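Local atomic coordinates of cryptochrome DASH, chloroplastic/mitochondrial (Arabidopsis thaliana, PDB entry 2J4D), a protein that repairs cyclobutane pyrimidine dimers in single-stranded DNA as a FAD- and folate-binding photolyase and may also act as a photoreceptor. Residues W366-I376 with Q395-R403. Numbering follows the deposited sequence.
Sequences WRDAKTGYPLI and QIVCSFLVR. With FAD (flavin-adenine dinucleotide), chain C.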
loop_
_atom_site.group_PDB
_atom_site.type_symbol
_atom_site.label_atom_id
_atom_site.label_comp_id
_atom_site.label_asym_id
_atom_site.label_seq_id
_atom_site.Cartn_x
_atom_site.Cartn_y
_atom_site.Cartn_z
ATOM N N TRP A 366 -16.455 5.146 -16.952
ATOM C CA TRP A 366 -15.543 4.135 -16.421
ATOM C C TRP A 366 -15.546 4.285 -14.899
ATOM O O TRP A 366 -15.769 3.329 -14.159
ATOM C CB TRP A 366 -14.132 4.401 -16.959
ATOM C CG TRP A 366 -13.049 3.447 -16.516
ATOM C CD1 TRP A 366 -12.804 2.183 -17.006
ATOM C CD2 TRP A 366 -12.010 3.711 -15.560
ATOM N NE1 TRP A 366 -11.673 1.659 -16.419
ATOM C CE2 TRP A 366 -11.167 2.572 -15.528
ATOM C CE3 TRP A 366 -11.707 4.801 -14.729
ATOM C CZ2 TRP A 366 -10.040 2.494 -14.698
ATOM C CZ3 TRP A 366 -10.580 4.722 -13.901
ATOM C CH2 TRP A 366 -9.763 3.575 -13.896
ATOM N N ARG A 367 -15.308 5.511 -14.451
ATOM C CA ARG A 367 -15.261 5.838 -13.034
ATOM C C ARG A 367 -16.540 5.434 -12.299
ATOM O O ARG A 367 -16.491 4.823 -11.220
ATOM C CB ARG A 367 -15.037 7.348 -12.879
ATOM C CG ARG A 367 -14.900 7.825 -11.450
ATOM C CD ARG A 367 -15.024 9.337 -11.382
ATOM N NE ARG A 367 -16.407 9.758 -11.591
ATOM C CZ ARG A 367 -16.781 11.013 -11.819
ATOM N NH1 ARG A 367 -15.875 11.983 -11.868
ATOM N NH2 ARG A 367 -18.063 11.299 -12.012
ATOM N N ASP A 368 -17.683 5.766 -12.893
ATOM C CA ASP A 368 -18.965 5.476 -12.266
ATOM C C ASP A 368 -19.589 4.128 -12.583
ATOM O O ASP A 368 -20.777 3.913 -12.323
ATOM C CB ASP A 368 -19.959 6.594 -12.579
ATOM C CG ASP A 368 -19.457 7.946 -12.126
ATOM O OD1 ASP A 368 -18.636 7.989 -11.178
ATOM O OD2 ASP A 368 -19.879 8.965 -12.707
ATOM N N ALA A 369 -18.792 3.220 -13.130
ATOM C CA ALA A 369 -19.281 1.884 -13.447
ATOM C C ALA A 369 -20.535 1.893 -14.323
ATOM O O ALA A 369 -21.523 1.233 -14.000
ATOM C CB ALA A 369 -19.555 1.122 -12.157
ATOM N N LYS A 370 -20.486 2.636 -15.424
ATOM C CA LYS A 370 -21.603 2.710 -16.369
ATOM C C LYS A 370 -21.084 2.549 -17.792
ATOM O O LYS A 370 -21.521 3.249 -18.714
ATOM C CB LYS A 370 -22.328 4.051 -16.241
ATOM C CG LYS A 370 -23.022 4.246 -14.909
ATOM C CD LYS A 370 -23.403 5.699 -14.721
ATOM C CE LYS A 370 -23.890 5.974 -13.305
ATOM N NZ LYS A 370 -23.912 7.442 -13.003
ATOM N N THR A 371 -20.139 1.634 -17.973
ATOM C CA THR A 371 -19.578 1.391 -19.295
ATOM C C THR A 371 -20.475 0.455 -20.102
ATOM O O THR A 371 -20.434 0.449 -21.334
ATOM C CB THR A 371 -18.184 0.753 -19.205
ATOM O OG1 THR A 371 -18.301 -0.568 -18.663
ATOM C CG2 THR A 371 -17.268 1.600 -18.302
ATOM N N GLY A 372 -21.280 -0.338 -19.402
ATOM C CA GLY A 372 -22.164 -1.269 -20.080
ATOM C C GLY A 372 -21.579 -2.666 -20.135
ATOM O O GLY A 372 -22.212 -3.596 -20.619
ATOM N N TYR A 373 -20.353 -2.817 -19.648
ATOM C CA TYR A 373 -19.703 -4.123 -19.629
ATOM C C TYR A 373 -19.612 -4.536 -18.174
ATOM O O TYR A 373 -18.852 -3.952 -17.403
ATOM C CB TYR A 373 -18.315 -4.017 -20.248
ATOM C CG TYR A 373 -18.371 -3.675 -21.712
ATOM C CD1 TYR A 373 -18.637 -4.656 -22.661
ATOM C CD2 TYR A 373 -18.184 -2.368 -22.150
ATOM C CE1 TYR A 373 -18.712 -4.347 -24.012
ATOM C CE2 TYR A 373 -18.260 -2.047 -23.502
ATOM C CZ TYR A 373 -18.522 -3.044 -24.425
ATOM O OH TYR A 373 -18.582 -2.742 -25.767
ATOM N N PRO A 374 -20.400 -5.545 -17.774
ATOM C CA PRO A 374 -20.413 -6.025 -16.393
ATOM C C PRO A 374 -19.043 -6.256 -15.755
ATOM O O PRO A 374 -18.802 -5.806 -14.634
ATOM C CB PRO A 374 -21.251 -7.298 -16.483
ATOM C CG PRO A 374 -22.249 -6.940 -17.565
ATOM C CD PRO A 374 -21.347 -6.316 -18.604
ATOM N N LEU A 375 -18.153 -6.948 -16.459
ATOM C CA LEU A 375 -16.828 -7.214 -15.901
ATOM C C LEU A 375 -16.141 -5.919 -15.473
ATOM O O LEU A 375 -15.572 -5.838 -14.381
ATOM C CB LEU A 375 -15.958 -7.957 -16.915
ATOM C CG LEU A 375 -14.606 -8.429 -16.370
ATOM C CD1 LEU A 375 -14.808 -9.226 -15.091
ATOM C CD2 LEU A 375 -13.894 -9.267 -17.423
ATOM N N ILE A 376 -16.203 -4.906 -16.332
ATOM C CA ILE A 376 -15.590 -3.613 -16.032
ATOM C C ILE A 376 -16.321 -2.911 -14.895
ATOM O O ILE A 376 -15.716 -2.553 -13.880
ATOM C CB ILE A 376 -15.616 -2.660 -17.251
ATOM C CG1 ILE A 376 -14.921 -3.310 -18.456
ATOM C CG2 ILE A 376 -14.947 -1.324 -16.886
ATOM C CD1 ILE A 376 -13.488 -3.774 -18.193
ATOM N N GLN A 395 -5.849 -5.214 -13.772
ATOM C CA GLN A 395 -5.228 -5.369 -15.079
ATOM C C GLN A 395 -6.280 -5.192 -16.183
ATOM O O GLN A 395 -6.028 -4.554 -17.206
ATOM C CB GLN A 395 -4.587 -6.753 -15.209
ATOM C CG GLN A 395 -3.484 -7.036 -14.198
ATOM C CD GLN A 395 -2.801 -8.356 -14.473
ATOM O OE1 GLN A 395 -2.043 -8.484 -15.431
ATOM N NE2 GLN A 395 -3.082 -9.353 -13.645
ATOM N N ILE A 396 -7.456 -5.769 -15.967
ATOM C CA ILE A 396 -8.536 -5.683 -16.942
ATOM C C ILE A 396 -9.062 -4.258 -17.131
ATOM O O ILE A 396 -9.116 -3.762 -18.262
ATOM C CB ILE A 396 -9.703 -6.619 -16.545
ATOM C CG1 ILE A 396 -9.219 -8.072 -16.541
ATOM C CG2 ILE A 396 -10.860 -6.461 -17.521
ATOM C CD1 ILE A 396 -10.212 -9.053 -15.967
ATOM N N VAL A 397 -9.433 -3.584 -16.040
ATOM C CA VAL A 397 -9.961 -2.226 -16.173
ATOM C C VAL A 397 -8.925 -1.267 -16.742
ATOM O O VAL A 397 -9.276 -0.285 -17.398
ATOM C CB VAL A 397 -10.523 -1.663 -14.831
ATOM C CG1 VAL A 397 -11.643 -2.554 -14.343
ATOM C CG2 VAL A 397 -9.421 -1.544 -13.768
ATOM N N CYS A 398 -7.648 -1.555 -16.496
ATOM C CA CYS A 398 -6.572 -0.717 -17.026
ATOM C C CYS A 398 -6.530 -0.861 -18.550
ATOM O O CYS A 398 -6.470 0.130 -19.293
ATOM C CB CYS A 398 -5.223 -1.144 -16.431
ATOM S SG CYS A 398 -3.789 -0.503 -17.340
ATOM N N SER A 399 -6.553 -2.101 -19.017
ATOM C CA SER A 399 -6.531 -2.356 -20.456
ATOM C C SER A 399 -7.756 -1.722 -21.118
ATOM O O SER A 399 -7.655 -1.102 -22.173
ATOM C CB SER A 399 -6.525 -3.867 -20.724
ATOM O OG SER A 399 -6.486 -4.136 -22.117
ATOM N N PHE A 400 -8.917 -1.872 -20.489
ATOM C CA PHE A 400 -10.142 -1.307 -21.042
ATOM C C PHE A 400 -10.062 0.212 -21.215
ATOM O O PHE A 400 -10.407 0.757 -22.275
ATOM C CB PHE A 400 -11.335 -1.642 -20.148
ATOM C CG PHE A 400 -12.655 -1.206 -20.721
ATOM C CD1 PHE A 400 -13.290 -1.970 -21.697
ATOM C CD2 PHE A 400 -13.254 -0.021 -20.301
ATOM C CE1 PHE A 400 -14.506 -1.563 -22.245
ATOM C CE2 PHE A 400 -14.471 0.398 -20.841
ATOM C CZ PHE A 400 -15.099 -0.376 -21.818
ATOM N N LEU A 401 -9.616 0.899 -20.170
ATOM C CA LEU A 401 -9.513 2.350 -20.224
ATOM C C LEU A 401 -8.554 2.825 -21.292
ATOM O O LEU A 401 -8.848 3.763 -22.041
ATOM C CB LEU A 401 -9.068 2.908 -18.872
ATOM C CG LEU A 401 -8.953 4.437 -18.862
ATOM C CD1 LEU A 401 -9.434 4.969 -17.526
ATOM C CD2 LEU A 401 -7.515 4.865 -19.149
ATOM N N VAL A 402 -7.401 2.175 -21.362
ATOM C CA VAL A 402 -6.375 2.546 -22.319
ATOM C C VAL A 402 -6.633 2.103 -23.756
ATOM O O VAL A 402 -6.525 2.900 -24.685
ATOM C CB VAL A 402 -4.995 1.978 -21.897
ATOM C CG1 VAL A 402 -3.969 2.203 -23.007
ATOM C CG2 VAL A 402 -4.533 2.635 -20.603
ATOM N N ARG A 403 -6.975 0.833 -23.930
ATOM C CA ARG A 403 -7.166 0.283 -25.265
ATOM C C ARG A 403 -8.565 0.331 -25.864
ATOM O O ARG A 403 -8.717 0.610 -27.049
ATOM C CB ARG A 403 -6.629 -1.149 -25.287
ATOM C CG ARG A 403 -5.167 -1.212 -24.854
ATOM C CD ARG A 403 -4.509 -2.545 -25.159
ATOM N NE ARG A 403 -3.061 -2.456 -24.981
ATOM C CZ ARG A 403 -2.468 -2.313 -23.801
ATOM N NH1 ARG A 403 -3.208 -2.255 -22.704
ATOM N NH2 ARG A 403 -1.148 -2.206 -23.716
HETATM P PA FAD C . -1.504 -10.873 -3.446
HETATM O O1A FAD C . -1.881 -11.540 -2.184
HETATM O O2A FAD C . -1.705 -11.570 -4.738
HETATM O O5B FAD C . 0.041 -10.429 -3.391
HETATM C C5B FAD C . 0.726 -10.302 -2.125
HETATM C C4B FAD C . 1.455 -8.954 -2.109
HETATM O O4B FAD C . 2.364 -8.919 -3.209
HETATM C C3B FAD C . 0.560 -7.732 -2.283
HETATM O O3B FAD C . -0.090 -7.354 -1.081
HETATM C C2B FAD C . 1.539 -6.732 -2.816
HETATM O O2B FAD C . 2.246 -6.006 -1.835
HETATM C C1B FAD C . 2.442 -7.581 -3.728
HETATM N N9A FAD C . 2.054 -7.608 -5.154
HETATM C C8A FAD C . 1.306 -8.565 -5.810
HETATM N N7A FAD C . 1.146 -8.294 -7.098
HETATM C C5A FAD C . 1.824 -7.110 -7.294
HETATM C C6A FAD C . 2.016 -6.307 -8.443
HETATM N N6A FAD C . 1.550 -6.598 -9.650
HETATM N N1A FAD C . 2.757 -5.147 -8.289
HETATM C C2A FAD C . 3.260 -4.806 -7.056
HETATM N N3A FAD C . 3.111 -5.528 -5.920
HETATM C C4A FAD C . 2.377 -6.662 -6.087
HETATM N N1 FAD C . -0.491 -2.711 -5.523
HETATM C C2 FAD C . -0.255 -1.868 -4.458
HETATM O O2 FAD C . 0.249 -2.282 -3.429
HETATM N N3 FAD C . -0.610 -0.517 -4.586
HETATM C C4 FAD C . -1.192 0.031 -5.726
HETATM O O4 FAD C . -1.487 1.239 -5.777
HETATM C C4X FAD C . -1.433 -0.840 -6.816
HETATM N N5 FAD C . -2.019 -0.376 -8.005
HETATM C C5X FAD C . -2.148 -1.215 -9.114
HETATM C C6 FAD C . -2.619 -0.717 -10.336
HETATM C C7 FAD C . -2.764 -1.537 -11.478
HETATM C C7M FAD C . -3.275 -0.937 -12.766
HETATM C C8 FAD C . -2.413 -2.932 -11.368
HETATM C C8M FAD C . -2.537 -3.891 -12.541
HETATM C C9 FAD C . -1.937 -3.443 -10.145
HETATM C C9A FAD C . -1.794 -2.606 -8.999
HETATM N N10 FAD C . -1.317 -3.098 -7.747
HETATM C C10 FAD C . -1.069 -2.211 -6.676
HETATM C "C1'" FAD C . -0.699 -4.461 -7.663
HETATM C "C2'" FAD C . -1.630 -5.623 -7.260
HETATM O "O2'" FAD C . -2.789 -5.613 -8.076
HETATM C "C3'" FAD C . -2.030 -5.483 -5.793
HETATM O "O3'" FAD C . -0.861 -5.419 -4.952
HETATM C "C4'" FAD C . -2.878 -6.645 -5.246
HETATM O "O4'" FAD C . -4.113 -6.737 -5.959
HETATM C "C5'" FAD C . -3.150 -6.405 -3.767
HETATM O "O5'" FAD C . -3.918 -7.485 -3.230
HETATM P P FAD C . -3.331 -8.740 -2.476
HETATM O O1P FAD C . -2.633 -8.193 -1.301
HETATM O O2P FAD C . -4.445 -9.675 -2.161
HETATM O O3P FAD C . -2.405 -9.535 -3.491
#
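W366 lays its indole against helix 391-404, with the methyl CD1 of L401 centred over one face, 3.4 Å from the six-membered ring centroid (CH-pi). At the ring edge, NE1 donates to the backbone O of V397 (3.2 Å). This bond is bent (141° at the hydrogen) and comes from above the carbonyl plane, while L401 N reaches the same oxygen from the opposite face. W366 CG stands anti to the backbone N (chi1 -180°), carrying the indole out to the helix. Replacing W366 by an alanine is likely to take the aromatic face from under L401 CD1 and deprive V397 O of the indole N-H.

F400 enters the bend between helices 360-367 and 374-386. I376 CG1 sits over one face of the F400 ring, offset toward the rim, and I376 CD1 packs on F400 CB at 3.6 Å. W366 CD1 meets the phenyl edge at CD2, and Y373 crosses F400 at about a right angle, CD2 against F400 CZ at 3.7 Å, with the ring planes 63° apart. One turn earlier in the helix, I396 CG2 touches I376 CD1.

T371 OG1 accepts from Y373 N (an ST turn) and also bonds D377. A Schellman motif (C-prime residue A369) ends helix 360-367. The two consecutive helices, joined by a short loop, both pack on helix 391-404 in the all-helical FAD-binding domain of photolyases, where Q395 CG touches the flavin methyl C8M (3.7 Å).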